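Local coordinates for predicted ATPase of the ABC class (PDB 5D6A), which probably binds and hydrolyses ATP as a P-loop ATPase of the ABC class, and holds the ATP analogue AMP-PNP in this structure, at residues 117-122 with 505-510; 141-146 with 548-553; 478-483 with 512-517; 531-536 with 557-562. All blocks are in the same frame, centred on the assembly; numbering follows the deposited sequence.

Contact 1: 117-122 with 505-510; sequences AISLHG and SSDEVN
A single carboxylate oxygen, Asp507 OD2, takes both polar side chains that the loop 117-122 offers to the start of a helix. Ser119 OG donates over 2.6 Å to the syn lone pair of Asp507 OD2. His121 NE2 is the second donor, 2.9 Å from Asp507 OD2, but this bond is bent to 126° at the hydrogen and is weak. The imidazole meets the oxygen with its edge, and its ring plane stands almost perpendicular to the carboxylate. Ser119 OG lies anti to the backbone N (chi1 -171°), a rotation that carries the hydroxyl across to the aspartate.

Behind Asp507 the helix end is closed by a capping box. Ser505, the N-cap, accepts Asp507 N on its OG at 2.9 Å, while Ser505 N donates to Glu508 OE2. Asp507 therefore sits in the first turn, where the helix dipole would be expected to stabilise its negative charge. Ser505 OG also flanks the imidazole edge, 3.9 Å from His121 CD2. The contact thus links the N-terminal family region to the MRB1590 C-terminal domain, joining the loop between strands 116-117 and 124-125, which leans on helix 92-109 through Leu120, to the N-terminus of helix 506-519.

Contact 2: 141-146 with 548-553; sequences RFRVNL and HGDLAK
Arg141 lays its aliphatic chain along the backbone of His548 and Gly549, with its CB 3.3 Å from Gly549 CA. Its extended chain carries the guanidinium on to the carbonyl of His548, where NH1 donates to His548 O over 2.9 Å. The bond is nearly straight at the hydrogen and lies in the guanidinium plane, yet it reaches the oxygen from above the carbonyl plane. Thr129 OG1 also hydrogen-bonds to that carbonyl oxygen. Glu139, in a salt bridge to Arg141 NE, and the bond from NH1 together would fix the rotation of the guanidinium.

Two residues further along the strand, Arg143 makes the charged link. Its NH2 forms a salt bridge to Asp550 OD2 at 3.1 Å, the carboxylate lying at the guanidinium edge with the two planes 81° apart. Asp550 is shared, because its OD1 pairs with Arg72. A water donates to Arg141 O at 2.8 Å and to Gly549 O at 2.7 Å, bridging the two backbones.

The loop 548-553 thus runs past strand 137-144, whose neighbours in the N-terminal sheet include strands 71-78 and 116-117. On its other flank Leu551 packs on Asn510 and Trp514 of helix 506-519, which places the loop between the sheet and that helix.

Contact 3: 478-483 with 512-517; sequences FRVSAK and IGWVWY
Val480 O accepts a hydrogen bond from Ser481 OG at 2.7 Å, with the hydroxyl above the carbonyl plane, while the isopropyl group of the same valine turns to a helix and makes the closest contacts. The arrangement is an alpha/beta packing within the MRB1590 C-terminal domain: strand 480-483, an outermost strand of a three-stranded antiparallel sheet, lies against helix 506-519.

The valine works chiefly through CG1, which is anti to the backbone N (chi1 -180°) and so projects over the indole of Trp514. It makes a CH-pi contact with the five-membered ring, 3.7 Å from the centroid and 15° off the ring normal, and hence over its face. Val480 CB extends the cover onto the benzo half, 3.7 Å from Trp514 CZ2. Val480 CG1 also reaches the helix backbone, 3.8 Å from Gly513 C. Gly513 lets the strand come close here, since its hydrogen is all that the helix presents at that position.

Trp514 is positioned from its own helix as well, because its CZ3 rests 3.7 Å above the centre of the Tyr517 ring. Leu473 of helix 468-475 touches both Val480 and Tyr517, and Pro546 adds to the packing on Trp514. Within the helix Tyr517 N donates to Gly513 O over 3.1 Å.

Contact 4: 531-536 with 557-562; sequences KQISEL and IDVMAA. Unlike the reference sequence in segment 531-536: Ser534 (reference Asn).
Apolar packing is the entire link between Ile533 and the pair Val559 and Met560, in a helix-helix contact of the MRB1590 C-terminal domain that sets helix 529-536 against helix 556-564. Ile533 is the one residue of its segment to reach across, and it does so with two branches. Its CD1 methyl, at the end of the longer branch, lies 3.6 Å from Val559 CG1, the two side chains meeting tip to tip. The shorter branch covers the valine lower down, with Ile533 CG2 4.0 Å from Val559 CB. The isoleucine owes this to its rotation: CG2 is anti to the backbone N and CG1 anti to the carbonyl carbon (chi1 -66°), so both branches face the opposite helix. Trp516 of helix 506-519 also packs on Val559.

The selenium contact is apolar as well. Met560 is a selenomethionine whose chain crosses that of Ile533 at a slant, bent at both chi2 and chi3. Through this fold its CG and SE both come up to the Ile533 CD1 methyl, which is thereby seated between Val559 and Met560; Ile533 CD1 approaches Met560 SE to 3.6 Å.

No hydrogen bond joins the two segments, and polar links stay on their own side of the contact. In the second helix Asp558 pairs with Arg555, just before the segment. On the exposed side of the first, Lys531 and Glu535 form a salt bridge one turn apart, with Lys531 NZ 3.5 Å from Glu535 OE2.

Contacts 1 and 2 join the N-terminal and C-terminal family regions across some 400 residues, whereas contacts 3 and 4 lie wholly within the C-terminal one. Chemistry follows place: contact 2, at the surface, relies on arginines, a carboxylate and water, and contact 1, partly buried, on a shared aspartate oxygen, while the buried contacts 3 and 4 are apolar across their segments. Helix 506-519 is common ground, with its first turn in contact 1 and its middle in contact 3. Asn510 OD1 of contact 1 bonds weakly to Ala482 N of contact 3, and Ile512 CG2 packs on Ala562 CB of contact 4. Ala117 and Arg143 probably hydrogen-bond through their backbones, coupling contacts 1 and 2.

Contact 1: 117-122 with 505-510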
loop_
_atom_site.group_PDB
_atom_site.type_symbol
_atom_site.label_atom_id
_atom_site.label_comp_id
_atom_site.label_asym_id
_atom_site.label_seq_id
_atom_site.Cartn_x
_atom_site.Cartn_y
_atom_site.Cartn_z
ATOM N N ALA A 117 -19.207 6.876 -19.119
ATOM C CA ALA A 117 -18.717 6.944 -17.748
ATOM C C ALA A 117 -18.203 8.338 -17.410
ATOM O O ALA A 117 -17.515 8.964 -18.212
ATOM C CB ALA A 117 -17.620 5.914 -17.529
ATOM N N ILE A 118 -18.554 8.811 -16.217
ATOM C CA ILE A 118 -18.117 10.112 -15.724
ATOM C C ILE A 118 -17.418 9.880 -14.384
ATOM O O ILE A 118 -17.801 8.990 -13.623
ATOM C CB ILE A 118 -19.297 11.099 -15.581
ATOM C CG1 ILE A 118 -18.782 12.516 -15.321
ATOM C CG2 ILE A 118 -20.260 10.653 -14.487
ATOM C CD1 ILE A 118 -19.869 13.567 -15.323
ATOM N N SER A 119 -16.398 10.680 -14.099
ATOM C CA SER A 119 -15.611 10.509 -12.878
ATOM C C SER A 119 -16.305 11.048 -11.617
ATOM O O SER A 119 -16.487 12.257 -11.465
ATOM C CB SER A 119 -14.243 11.175 -13.057
ATOM O OG SER A 119 -13.376 10.862 -11.982
ATOM N N LEU A 120 -16.692 10.135 -10.724
ATOM C CA LEU A 120 -17.329 10.494 -9.451
ATOM C C LEU A 120 -16.300 10.363 -8.343
ATOM O O LEU A 120 -15.279 9.699 -8.521
ATOM C CB LEU A 120 -18.529 9.598 -9.157
ATOM C CG LEU A 120 -19.686 9.675 -10.151
ATOM C CD1 LEU A 120 -20.762 8.664 -9.780
ATOM C CD2 LEU A 120 -20.256 11.084 -10.211
ATOM N N HIS A 121 -16.580 10.967 -7.191
ATOM C CA HIS A 121 -15.622 10.974 -6.085
ATOM C C HIS A 121 -16.160 10.396 -4.782
ATOM O O HIS A 121 -15.830 10.880 -3.695
ATOM C CB HIS A 121 -15.127 12.403 -5.880
ATOM C CG HIS A 121 -14.714 13.062 -7.154
ATOM N ND1 HIS A 121 -15.590 13.801 -7.920
ATOM C CD2 HIS A 121 -13.543 13.042 -7.835
ATOM C CE1 HIS A 121 -14.968 14.231 -9.002
ATOM N NE2 HIS A 121 -13.725 13.786 -8.974
ATOM N N GLY A 122 -16.974 9.351 -4.900
ATOM C CA GLY A 122 -17.523 8.662 -3.738
ATOM C C GLY A 122 -18.265 9.533 -2.744
ATOM O O GLY A 122 -19.221 10.228 -3.100
ATOM N N SER A 505 -9.115 10.916 -4.087
ATOM C CA SER A 505 -9.270 10.377 -5.438
ATOM C C SER A 505 -7.993 10.369 -6.261
ATOM O O SER A 505 -7.074 11.155 -6.024
ATOM C CB SER A 505 -10.327 11.192 -6.189
ATOM O OG SER A 505 -10.444 10.771 -7.539
ATOM N N SER A 506 -7.951 9.468 -7.242
ATOM C CA SER A 506 -6.819 9.391 -8.151
ATOM C C SER A 506 -6.858 10.623 -9.054
ATOM O O SER A 506 -5.854 10.977 -9.666
ATOM C CB SER A 506 -6.867 8.115 -8.988
ATOM O OG SER A 506 -8.003 8.107 -9.822
ATOM N N ASP A 507 -8.031 11.262 -9.136
ATOM C CA ASP A 507 -8.198 12.478 -9.937
ATOM C C ASP A 507 -7.269 13.564 -9.439
ATOM O O ASP A 507 -6.652 14.260 -10.235
ATOM C CB ASP A 507 -9.641 12.991 -9.890
ATOM C CG ASP A 507 -10.623 12.062 -10.584
ATOM O OD1 ASP A 507 -10.225 10.954 -11.003
ATOM O OD2 ASP A 507 -11.804 12.446 -10.708
ATOM N N GLU A 508 -7.174 13.721 -8.123
ATOM C CA GLU A 508 -6.268 14.736 -7.582
ATOM C C GLU A 508 -4.801 14.323 -7.761
ATOM O O GLU A 508 -3.930 15.179 -7.851
ATOM C CB GLU A 508 -6.624 15.171 -6.136
ATOM C CG GLU A 508 -6.903 14.072 -5.123
ATOM C CD GLU A 508 -7.397 14.607 -3.781
ATOM O OE1 GLU A 508 -7.163 15.791 -3.465
ATOM O OE2 GLU A 508 -8.016 13.829 -3.027
ATOM N N VAL A 509 -4.541 13.020 -7.856
ATOM C CA VAL A 509 -3.178 12.534 -8.101
ATOM C C VAL A 509 -2.798 12.912 -9.539
ATOM O O VAL A 509 -1.666 13.332 -9.801
ATOM C CB VAL A 509 -3.039 11.013 -7.881
ATOM C CG1 VAL A 509 -1.628 10.548 -8.215
ATOM C CG2 VAL A 509 -3.376 10.651 -6.445
ATOM N N ASN A 510 -3.743 12.760 -10.466
ATOM C CA ASN A 510 -3.508 13.156 -11.852
ATOM C C ASN A 510 -3.269 14.654 -11.905
ATOM O O ASN A 510 -2.362 15.120 -12.591
ATOM C CB ASN A 510 -4.686 12.784 -12.756
ATOM C CG ASN A 510 -4.721 11.308 -13.099
ATOM O OD1 ASN A 510 -3.680 10.681 -13.315
ATOM N ND2 ASN A 510 -5.924 10.751 -13.193
#

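Contact 2: 141-146 with 548-553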
loop_
_atom_site.group_PDB
_atom_site.type_symbol
_atom_site.label_atom_id
_atom_site.label_comp_id
_atom_site.label_asym_id
_atom_site.label_seq_id
_atom_site.Cartn_x
_atom_site.Cartn_y
_atom_site.Cartn_z
ATOM N N ARG A 141 -17.402 16.692 -18.829
ATOM C CA ARG A 141 -16.280 15.921 -19.332
ATOM C C ARG A 141 -16.461 14.486 -18.876
ATOM O O ARG A 141 -16.703 14.230 -17.697
ATOM C CB ARG A 141 -14.959 16.489 -18.837
ATOM C CG ARG A 141 -14.712 17.923 -19.275
ATOM C CD ARG A 141 -13.304 18.355 -18.919
ATOM N NE ARG A 141 -13.031 19.732 -19.305
ATOM C CZ ARG A 141 -11.905 20.378 -19.019
ATOM N NH1 ARG A 141 -10.936 19.779 -18.332
ATOM N NH2 ARG A 141 -11.750 21.633 -19.411
ATOM N N PHE A 142 -16.343 13.554 -19.816
ATOM C CA PHE A 142 -16.560 12.145 -19.530
ATOM C C PHE A 142 -15.922 11.258 -20.594
ATOM O O PHE A 142 -15.342 11.753 -21.561
ATOM C CB PHE A 142 -18.071 11.883 -19.460
ATOM C CG PHE A 142 -18.823 12.401 -20.651
ATOM C CD1 PHE A 142 -19.299 13.704 -20.668
ATOM C CD2 PHE A 142 -19.036 11.598 -21.760
ATOM C CE1 PHE A 142 -19.982 14.194 -21.767
ATOM C CE2 PHE A 142 -19.719 12.081 -22.863
ATOM C CZ PHE A 142 -20.191 13.382 -22.865
ATOM N N ARG A 143 -16.035 9.946 -20.403
ATOM C CA ARG A 143 -15.481 8.974 -21.339
ATOM C C ARG A 143 -16.582 8.180 -22.037
ATOM O O ARG A 143 -17.699 8.071 -21.531
ATOM C CB ARG A 143 -14.558 8.005 -20.607
ATOM C CG ARG A 143 -13.336 8.638 -19.966
ATOM C CD ARG A 143 -12.554 7.574 -19.216
ATOM N NE ARG A 143 -11.301 8.058 -18.636
ATOM C CZ ARG A 143 -10.112 8.029 -19.244
ATOM N NH1 ARG A 143 -9.981 7.547 -20.480
ATOM N NH2 ARG A 143 -9.041 8.491 -18.608
ATOM N N VAL A 144 -16.254 7.637 -23.206
ATOM C CA VAL A 144 -17.183 6.818 -23.984
ATOM C C VAL A 144 -16.415 5.646 -24.590
ATOM O O VAL A 144 -15.601 5.832 -25.492
ATOM C CB VAL A 144 -17.864 7.618 -25.114
ATOM C CG1 VAL A 144 -18.740 6.708 -25.971
ATOM C CG2 VAL A 144 -18.681 8.766 -24.541
ATOM N N ASN A 145 -16.670 4.445 -24.084
ATOM C CA ASN A 145 -16.004 3.252 -24.584
ATOM C C ASN A 145 -16.618 2.848 -25.926
ATOM O O ASN A 145 -17.691 2.248 -25.975
ATOM C CB ASN A 145 -16.119 2.117 -23.562
ATOM C CG ASN A 145 -15.276 0.912 -23.926
ATOM O OD1 ASN A 145 -14.603 0.892 -24.955
ATOM N ND2 ASN A 145 -15.303 -0.100 -23.073
ATOM N N LEU A 146 -15.928 3.193 -27.011
ATOM C CA LEU A 146 -16.406 2.902 -28.365
ATOM C C LEU A 146 -16.450 1.391 -28.634
ATOM O O LEU A 146 -15.451 0.696 -28.435
ATOM C CB LEU A 146 -15.524 3.613 -29.396
ATOM C CG LEU A 146 -15.465 5.142 -29.264
ATOM C CD1 LEU A 146 -14.469 5.734 -30.246
ATOM C CD2 LEU A 146 -16.839 5.766 -29.460
ATOM N N HIS A 548 -8.971 17.113 -19.568
ATOM C CA HIS A 548 -9.412 15.791 -19.119
ATOM C C HIS A 548 -10.580 15.938 -18.149
ATOM O O HIS A 548 -10.721 16.968 -17.482
ATOM C CB HIS A 548 -8.293 15.008 -18.417
ATOM C CG HIS A 548 -7.079 14.771 -19.259
ATOM N ND1 HIS A 548 -7.150 14.355 -20.571
ATOM C CD2 HIS A 548 -5.761 14.795 -18.946
ATOM C CE1 HIS A 548 -5.928 14.195 -21.049
ATOM N NE2 HIS A 548 -5.066 14.450 -20.080
ATOM N N GLY A 549 -11.402 14.896 -18.061
ATOM C CA GLY A 549 -12.555 14.893 -17.165
ATOM C C GLY A 549 -12.287 14.229 -15.824
ATOM O O GLY A 549 -13.155 14.219 -14.950
ATOM N N ASP A 550 -11.084 13.679 -15.658
ATOM C CA ASP A 550 -10.711 12.997 -14.415
ATOM C C ASP A 550 -9.598 13.737 -13.663
ATOM O O ASP A 550 -8.522 13.187 -13.403
ATOM C CB ASP A 550 -10.337 11.527 -14.689
ATOM C CG ASP A 550 -9.319 11.365 -15.811
ATOM O OD1 ASP A 550 -9.024 12.356 -16.512
ATOM O OD2 ASP A 550 -8.823 10.233 -16.005
ATOM N N LEU A 551 -9.887 14.990 -13.318
ATOM C CA LEU A 551 -8.973 15.846 -12.566
ATOM C C LEU A 551 -9.736 16.561 -11.445
ATOM O O LEU A 551 -10.876 16.998 -11.637
ATOM C CB LEU A 551 -8.335 16.887 -13.487
ATOM C CG LEU A 551 -7.439 16.394 -14.627
ATOM C CD1 LEU A 551 -7.074 17.550 -15.545
ATOM C CD2 LEU A 551 -6.186 15.720 -14.086
ATOM N N ALA A 552 -9.100 16.669 -10.277
ATOM C CA ALA A 552 -9.686 17.338 -9.112
ATOM C C ALA A 552 -8.630 18.228 -8.466
ATOM O O ALA A 552 -7.483 17.804 -8.305
ATOM C CB ALA A 552 -10.189 16.310 -8.115
ATOM N N LYS A 553 -9.007 19.454 -8.095
ATOM C CA LYS A 553 -8.049 20.382 -7.494
ATOM C C LYS A 553 -7.387 19.784 -6.262
ATOM O O LYS A 553 -8.067 19.448 -5.292
ATOM C CB LYS A 553 -8.691 21.720 -7.109
ATOM C CG LYS A 553 -7.702 22.650 -6.401
ATOM C CD LYS A 553 -8.294 23.971 -5.937
ATOM C CE LYS A 553 -8.667 24.862 -7.103
ATOM N NZ LYS A 553 -9.055 26.231 -6.663
HETATM O O HOH W 1 -15.197 12.689 -15.971
HETATM O O HOH W 2 -12.339 13.052 -20.439
#

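Contact 3: 478-483 with 512-517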
loop_
_atom_site.group_PDB
_atom_site.type_symbol
_atom_site.label_atom_id
_atom_site.label_comp_id
_atom_site.label_asym_id
_atom_site.label_seq_id
_atom_site.Cartn_x
_atom_site.Cartn_y
_atom_site.Cartn_z
ATOM N N PHE A 478 6.955 12.467 -22.058
ATOM C CA PHE A 478 5.888 13.331 -21.526
ATOM C C PHE A 478 4.714 12.535 -20.943
ATOM O O PHE A 478 3.559 12.950 -21.028
ATOM C CB PHE A 478 5.392 14.285 -22.617
ATOM C CG PHE A 478 6.480 15.116 -23.226
ATOM C CD1 PHE A 478 6.871 16.311 -22.638
ATOM C CD2 PHE A 478 7.122 14.700 -24.383
ATOM C CE1 PHE A 478 7.882 17.075 -23.191
ATOM C CE2 PHE A 478 8.132 15.461 -24.943
ATOM C CZ PHE A 478 8.513 16.650 -24.346
ATOM N N ARG A 479 5.036 11.405 -20.325
ATOM C CA ARG A 479 4.042 10.501 -19.758
ATOM C C ARG A 479 3.593 11.096 -18.421
ATOM O O ARG A 479 4.433 11.473 -17.603
ATOM C CB ARG A 479 4.713 9.141 -19.541
ATOM C CG ARG A 479 3.908 7.889 -19.860
ATOM C CD ARG A 479 2.614 7.711 -19.090
ATOM N NE ARG A 479 2.173 6.316 -19.197
ATOM C CZ ARG A 479 0.981 5.856 -18.829
ATOM N NH1 ARG A 479 0.698 4.566 -18.964
ATOM N NH2 ARG A 479 0.064 6.677 -18.344
ATOM N N VAL A 480 2.282 11.212 -18.207
ATOM C CA VAL A 480 1.746 11.759 -16.952
ATOM C C VAL A 480 0.437 11.070 -16.585
ATOM O O VAL A 480 -0.599 11.344 -17.186
ATOM C CB VAL A 480 1.479 13.279 -17.041
ATOM C CG1 VAL A 480 0.927 13.796 -15.715
ATOM C CG2 VAL A 480 2.742 14.035 -17.421
ATOM N N SER A 481 0.484 10.186 -15.591
ATOM C CA SER A 481 -0.706 9.453 -15.154
ATOM C C SER A 481 -0.558 8.862 -13.766
ATOM O O SER A 481 0.548 8.642 -13.277
ATOM C CB SER A 481 -1.009 8.307 -16.110
ATOM O OG SER A 481 -1.211 8.770 -17.432
ATOM N N ALA A 482 -1.698 8.571 -13.157
ATOM C CA ALA A 482 -1.741 7.994 -11.829
ATOM C C ALA A 482 -2.323 6.590 -11.873
ATOM O O ALA A 482 -3.229 6.310 -12.662
ATOM C CB ALA A 482 -2.584 8.870 -10.919
ATOM N N LYS A 483 -1.778 5.709 -11.035
ATOM C CA LYS A 483 -2.279 4.347 -10.888
ATOM C C LYS A 483 -2.931 4.292 -9.521
ATOM O O LYS A 483 -2.306 3.898 -8.534
ATOM C CB LYS A 483 -1.164 3.306 -11.001
ATOM C CG LYS A 483 -0.578 3.178 -12.397
ATOM C CD LYS A 483 0.410 2.024 -12.477
ATOM C CE LYS A 483 0.940 1.845 -13.891
ATOM N NZ LYS A 483 1.881 0.693 -14.000
ATOM N N ILE A 512 -2.074 16.477 -9.600
ATOM C CA ILE A 512 -0.751 16.739 -9.032
ATOM C C ILE A 512 0.297 16.617 -10.137
ATOM O O ILE A 512 1.193 17.455 -10.252
ATOM C CB ILE A 512 -0.426 15.784 -7.857
ATOM C CG1 ILE A 512 -1.270 16.151 -6.628
ATOM C CG2 ILE A 512 1.048 15.873 -7.476
ATOM C CD1 ILE A 512 -1.180 15.163 -5.483
ATOM N N GLY A 513 0.169 15.582 -10.960
ATOM C CA GLY A 513 1.097 15.372 -12.061
ATOM C C GLY A 513 1.029 16.490 -13.085
ATOM O O GLY A 513 2.054 16.891 -13.646
ATOM N N TRP A 514 -0.173 17.007 -13.337
ATOM C CA TRP A 514 -0.318 18.091 -14.310
ATOM C C TRP A 514 0.116 19.456 -13.759
ATOM O O TRP A 514 0.321 20.395 -14.525
ATOM C CB TRP A 514 -1.716 18.101 -14.929
ATOM C CG TRP A 514 -1.882 16.929 -15.844
ATOM C CD1 TRP A 514 -2.571 15.778 -15.597
ATOM C CD2 TRP A 514 -1.274 16.763 -17.131
ATOM N NE1 TRP A 514 -2.458 14.919 -16.661
ATOM C CE2 TRP A 514 -1.667 15.499 -17.618
ATOM C CE3 TRP A 514 -0.447 17.568 -17.927
ATOM C CZ2 TRP A 514 -1.266 15.018 -18.869
ATOM C CZ3 TRP A 514 -0.049 17.091 -19.170
ATOM C CH2 TRP A 514 -0.458 15.826 -19.628
ATOM N N VAL A 515 0.270 19.554 -12.440
ATOM C CA VAL A 515 0.790 20.776 -11.832
ATOM C C VAL A 515 2.294 20.748 -12.049
ATOM O O VAL A 515 2.898 21.756 -12.402
ATOM C CB VAL A 515 0.468 20.874 -10.329
ATOM C CG1 VAL A 515 1.278 21.984 -9.673
ATOM C CG2 VAL A 515 -1.023 21.097 -10.123
ATOM N N TRP A 516 2.884 19.574 -11.840
ATOM C CA TRP A 516 4.317 19.356 -12.061
ATOM C C TRP A 516 4.654 19.733 -13.498
ATOM O O TRP A 516 5.648 20.410 -13.757
ATOM C CB TRP A 516 4.653 17.881 -11.828
ATOM C CG TRP A 516 4.591 17.432 -10.389
ATOM C CD1 TRP A 516 3.993 18.077 -9.342
ATOM C CD2 TRP A 516 5.027 16.172 -9.879
ATOM N NE1 TRP A 516 4.104 17.329 -8.197
ATOM C CE2 TRP A 516 4.724 16.148 -8.501
ATOM C CE3 TRP A 516 5.671 15.069 -10.448
ATOM C CZ2 TRP A 516 5.043 15.067 -7.684
ATOM C CZ3 TRP A 516 5.987 13.994 -9.636
ATOM C CH2 TRP A 516 5.673 14.001 -8.266
ATOM N N TYR A 517 3.802 19.296 -14.424
ATOM C CA TYR A 517 3.971 19.584 -15.847
ATOM C C TYR A 517 4.082 21.085 -16.090
ATOM O O TYR A 517 4.836 21.520 -16.954
ATOM C CB TYR A 517 2.804 18.994 -16.653
ATOM C CG TYR A 517 2.892 19.227 -18.150
ATOM C CD1 TYR A 517 3.651 18.387 -18.963
ATOM C CD2 TYR A 517 2.206 20.278 -18.755
ATOM C CE1 TYR A 517 3.734 18.594 -20.330
ATOM C CE2 TYR A 517 2.281 20.493 -20.122
ATOM C CZ TYR A 517 3.047 19.650 -20.907
ATOM O OH TYR A 517 3.128 19.862 -22.265
#

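Contact 4: 531-536 with 557-562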
loop_
_atom_site.group_PDB
_atom_site.type_symbol
_atom_site.label_atom_id
_atom_site.label_comp_id
_atom_site.label_asym_id
_atom_site.label_seq_id
_atom_site.Cartn_x
_atom_site.Cartn_y
_atom_site.Cartn_z
ATOM N N LYS A 531 4.303 28.558 -2.684
ATOM C CA LYS A 531 3.623 29.794 -3.074
ATOM C C LYS A 531 3.300 29.753 -4.563
ATOM O O LYS A 531 2.212 30.147 -4.977
ATOM C CB LYS A 531 4.501 31.007 -2.759
ATOM C CG LYS A 531 3.923 32.359 -3.165
ATOM C CD LYS A 531 4.963 33.458 -2.981
ATOM C CE LYS A 531 4.481 34.815 -3.479
ATOM N NZ LYS A 531 3.327 35.346 -2.701
ATOM N N GLN A 532 4.250 29.272 -5.360
ATOM C CA GLN A 532 4.063 29.170 -6.807
ATOM C C GLN A 532 2.907 28.226 -7.124
ATOM O O GLN A 532 2.022 28.556 -7.911
ATOM C CB GLN A 532 5.339 28.659 -7.480
ATOM C CG GLN A 532 5.311 28.723 -8.999
ATOM C CD GLN A 532 6.530 28.084 -9.640
ATOM O OE1 GLN A 532 7.222 27.267 -9.022
ATOM N NE2 GLN A 532 6.793 28.441 -10.895
ATOM N N ILE A 533 2.927 27.052 -6.500
ATOM C CA ILE A 533 1.883 26.045 -6.694
ATOM C C ILE A 533 0.511 26.604 -6.327
ATOM O O ILE A 533 -0.469 26.390 -7.046
ATOM C CB ILE A 533 2.172 24.779 -5.858
ATOM C CG1 ILE A 533 3.433 24.082 -6.381
ATOM C CG2 ILE A 533 0.994 23.812 -5.920
ATOM C CD1 ILE A 533 3.959 22.988 -5.476
ATOM N N SER A 534 0.450 27.323 -5.210
ATOM C CA SER A 534 -0.800 27.917 -4.748
ATOM C C SER A 534 -1.359 28.892 -5.789
ATOM O O SER A 534 -2.567 28.930 -6.034
ATOM C CB SER A 534 -0.580 28.636 -3.416
ATOM O OG SER A 534 -1.792 29.173 -2.917
ATOM N N GLU A 535 -0.468 29.670 -6.399
ATOM C CA GLU A 535 -0.854 30.643 -7.424
ATOM C C GLU A 535 -1.280 29.971 -8.733
ATOM O O GLU A 535 -2.121 30.503 -9.454
ATOM C CB GLU A 535 0.288 31.633 -7.671
ATOM C CG GLU A 535 0.564 32.544 -6.483
ATOM C CD GLU A 535 1.783 33.432 -6.670
ATOM O OE1 GLU A 535 2.536 33.228 -7.646
ATOM O OE2 GLU A 535 1.993 34.331 -5.826
ATOM N N LEU A 536 -0.702 28.811 -9.037
ATOM C CA LEU A 536 -1.061 28.070 -10.251
ATOM C C LEU A 536 -2.473 27.506 -10.136
ATOM O O LEU A 536 -3.191 27.401 -11.133
ATOM C CB LEU A 536 -0.075 26.929 -10.513
ATOM C CG LEU A 536 1.377 27.320 -10.800
ATOM C CD1 LEU A 536 2.254 26.080 -10.856
ATOM C CD2 LEU A 536 1.489 28.122 -12.086
ATOM N N ILE A 557 -0.172 21.789 -0.474
ATOM C CA ILE A 557 0.642 21.013 0.452
ATOM C C ILE A 557 0.783 19.561 -0.021
ATOM O O ILE A 557 1.806 18.928 0.220
ATOM C CB ILE A 557 0.078 21.076 1.897
ATOM C CG1 ILE A 557 1.081 20.484 2.891
ATOM C CG2 ILE A 557 -1.277 20.382 1.996
ATOM C CD1 ILE A 557 0.659 20.614 4.340
ATOM N N ASP A 558 -0.234 19.041 -0.701
ATOM C CA ASP A 558 -0.177 17.669 -1.215
ATOM C C ASP A 558 0.736 17.559 -2.442
ATOM O O ASP A 558 1.429 16.557 -2.613
ATOM C CB ASP A 558 -1.583 17.138 -1.518
ATOM C CG ASP A 558 -2.405 16.900 -0.255
ATOM O OD1 ASP A 558 -1.811 16.631 0.814
ATOM O OD2 ASP A 558 -3.649 16.963 -0.329
ATOM N N VAL A 559 0.738 18.588 -3.287
ATOM C CA VAL A 559 1.603 18.608 -4.469
ATOM C C VAL A 559 3.057 18.567 -4.000
ATOM O O VAL A 559 3.885 17.844 -4.563
ATOM C CB VAL A 559 1.378 19.870 -5.324
ATOM C CG1 VAL A 559 2.343 19.904 -6.500
ATOM C CG2 VAL A 559 -0.055 19.930 -5.827
HETATM N N MSE A 560 3.350 19.343 -2.956
HETATM C CA MSE A 560 4.689 19.392 -2.368
HETATM C C MSE A 560 5.013 18.058 -1.766
HETATM O O MSE A 560 6.095 17.516 -1.991
HETATM C CB MSE A 560 4.770 20.450 -1.267
HETATM C CG MSE A 560 4.834 21.873 -1.814
HETATM SE SE MSE A 560 6.380 22.091 -3.018
HETATM C CE MSE A 560 7.831 21.722 -1.737
ATOM N N ALA A 561 4.077 17.517 -0.992
ATOM C CA ALA A 561 4.271 16.216 -0.362
ATOM C C ALA A 561 4.669 15.166 -1.402
ATOM O O ALA A 561 5.618 14.407 -1.200
ATOM C CB ALA A 561 3.006 15.788 0.369
ATOM N N ALA A 562 3.940 15.132 -2.516
ATOM C CA ALA A 562 4.224 14.183 -3.595
ATOM C C ALA A 562 5.585 14.476 -4.209
ATOM O O ALA A 562 6.352 13.565 -4.522
ATOM C CB ALA A 562 3.144 14.260 -4.663
#